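Local coordinates for conserved protein (Methanosarcina mazei, PDB 4DPO) that is of unknown function but belongs to the antibiotic biosynthesis monooxygenase family and may be an oxygenase of that kind, at residues L54-C59 and D87-S92. Sequence-based numbering, arbitrary orientation.
Sequences LKEEGC and DQHIRS
E56 and H89 mark the closest backbone approach, their CA atoms 7.8 Å apart, where the type II turn E56-C59 faces the last turn of helix 83-90. G58 takes the third position of that turn with a positive phi, where a CB would be jammed against the carbonyl O of E57; glycine therefore fits. The gap is bridged by E56, whose chain runs extended beyond CG and carries the carboxylate to the helix. There H89 ND1 donates to E56 OE2 at 3.1 Å, nearly straight at 171°. The oxygen lies in the plane of the imidazole, at its edge, but the N-H reaches the syn side of the carboxylate from 32° out of its plane. A CG placed anti to the backbone N (chi1 177°) swings the ring of H89 off the helix to meet it. E56 OE1 lies 3.7 Å from H89 CA, beside the helix backbone. This histidine-carboxylate pair ties the loop between helix 39-54 and strand 59-67 to the helical layer packed on the antiparallel sheet of the family's ferredoxin-like fold. Histidine suits the buried site because it offers E56 a ring N-H while its ring also meets W80 and F95. H94 NE2 makes a weak hydrogen bond to E56 OE2, giving that oxygen two histidine partners. Serine suits the N-cap of helix 93-104: S92 OG meets F95 N weakly and donates to H89 O at 2.9 Å, a carbonyl that S92 N shares at 3.0 Å.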
loop_
_atom_site.group_PDB
_atom_site.type_symbol
_atom_site.label_atom_id
_atom_site.label_comp_id
_atom_site.label_asym_id
_atom_site.label_seq_id
_atom_site.Cartn_x
_atom_site.Cartn_y
_atom_site.Cartn_z
ATOM N N LEU A 54 -9.371 -13.720 4.448
ATOM C CA LEU A 54 -8.300 -14.578 3.938
ATOM C C LEU A 54 -8.864 -15.850 3.312
ATOM O O LEU A 54 -8.184 -16.441 2.469
ATOM C CB LEU A 54 -7.285 -14.974 5.000
ATOM C CG LEU A 54 -6.235 -13.926 5.293
ATOM C CD1 LEU A 54 -5.298 -14.377 6.436
ATOM C CD2 LEU A 54 -5.457 -13.497 4.041
ATOM N N LYS A 55 -10.077 -16.270 3.711
ATOM C CA LYS A 55 -10.660 -17.517 3.183
ATOM C C LYS A 55 -11.370 -17.332 1.843
ATOM O O LYS A 55 -11.789 -18.312 1.248
ATOM C CB LYS A 55 -11.552 -18.261 4.219
ATOM N N GLU A 56 -11.471 -16.097 1.345
ATOM C CA GLU A 56 -12.225 -15.831 0.111
ATOM C C GLU A 56 -11.420 -16.156 -1.109
ATOM O O GLU A 56 -10.202 -16.077 -1.088
ATOM C CB GLU A 56 -12.580 -14.370 -0.002
ATOM C CG GLU A 56 -13.400 -13.852 1.111
ATOM C CD GLU A 56 -14.028 -12.486 0.788
ATOM O OE1 GLU A 56 -14.501 -12.307 -0.381
ATOM O OE2 GLU A 56 -14.063 -11.622 1.720
ATOM N N GLU A 57 -12.116 -16.491 -2.196
ATOM C CA GLU A 57 -11.469 -16.647 -3.524
ATOM C C GLU A 57 -10.995 -15.264 -4.039
ATOM O O GLU A 57 -11.773 -14.291 -4.117
ATOM C CB GLU A 57 -12.404 -17.366 -4.543
ATOM N N GLY A 58 -9.708 -15.173 -4.346
ATOM C CA GLY A 58 -9.124 -13.923 -4.865
ATOM C C GLY A 58 -8.299 -13.149 -3.857
ATOM O O GLY A 58 -7.445 -12.328 -4.204
ATOM N N CYS A 59 -8.501 -13.435 -2.596
ATOM C CA CYS A 59 -7.648 -12.743 -1.669
ATOM C C CYS A 59 -6.212 -13.241 -1.714
ATOM O O CYS A 59 -5.936 -14.368 -1.257
ATOM C CB CYS A 59 -8.214 -12.756 -0.249
ATOM S SG CYS A 59 -7.221 -11.855 0.881
ATOM N N ASP A 87 -14.852 -6.771 -5.610
ATOM C CA ASP A 87 -16.252 -6.488 -5.691
ATOM C C ASP A 87 -17.028 -7.500 -4.834
ATOM O O ASP A 87 -17.907 -7.105 -4.072
ATOM C CB ASP A 87 -16.706 -6.404 -7.161
ATOM C CG ASP A 87 -17.853 -5.384 -7.372
ATOM N N GLN A 88 -16.659 -8.779 -4.881
ATOM C CA GLN A 88 -17.281 -9.756 -3.976
ATOM C C GLN A 88 -16.924 -9.534 -2.531
ATOM O O GLN A 88 -17.774 -9.733 -1.662
ATOM C CB GLN A 88 -16.906 -11.175 -4.326
ATOM C CG GLN A 88 -17.610 -11.716 -5.556
ATOM C CD GLN A 88 -16.874 -12.958 -6.026
ATOM O OE1 GLN A 88 -16.503 -13.834 -5.209
ATOM N NE2 GLN A 88 -16.591 -13.015 -7.331
ATOM N N HIS A 89 -15.684 -9.129 -2.264
ATOM C CA HIS A 89 -15.293 -8.767 -0.899
ATOM C C HIS A 89 -16.244 -7.769 -0.233
ATOM O O HIS A 89 -16.747 -8.045 0.850
ATOM C CB HIS A 89 -13.897 -8.201 -0.865
ATOM C CG HIS A 89 -13.470 -7.743 0.491
ATOM N ND1 HIS A 89 -13.470 -8.574 1.594
ATOM C CD2 HIS A 89 -13.011 -6.542 0.925
ATOM C CE1 HIS A 89 -13.021 -7.908 2.647
ATOM N NE2 HIS A 89 -12.745 -6.669 2.272
ATOM N N ILE A 90 -16.468 -6.614 -0.864
ATOM C CA ILE A 90 -17.296 -5.565 -0.262
ATOM C C ILE A 90 -18.801 -5.906 -0.244
ATOM O O ILE A 90 -19.567 -5.316 0.515
ATOM C CB ILE A 90 -17.005 -4.157 -0.871
ATOM C CG1 ILE A 90 -17.617 -3.995 -2.263
ATOM C CG2 ILE A 90 -15.527 -3.920 -0.970
ATOM N N ARG A 91 -19.208 -6.870 -1.071
ATOM C CA ARG A 91 -20.580 -7.393 -1.081
ATOM C C ARG A 91 -20.689 -8.619 -0.141
ATOM O O ARG A 91 -21.753 -9.226 -0.005
ATOM C CB ARG A 91 -21.043 -7.724 -2.512
ATOM N N SER A 92 -19.609 -8.992 0.539
ATOM C CA SER A 92 -19.675 -10.172 1.409
ATOM C C SER A 92 -20.367 -9.909 2.786
ATOM O O SER A 92 -20.412 -8.762 3.284
ATOM C CB SER A 92 -18.286 -10.779 1.590
ATOM O OG SER A 92 -17.613 -10.154 2.665
#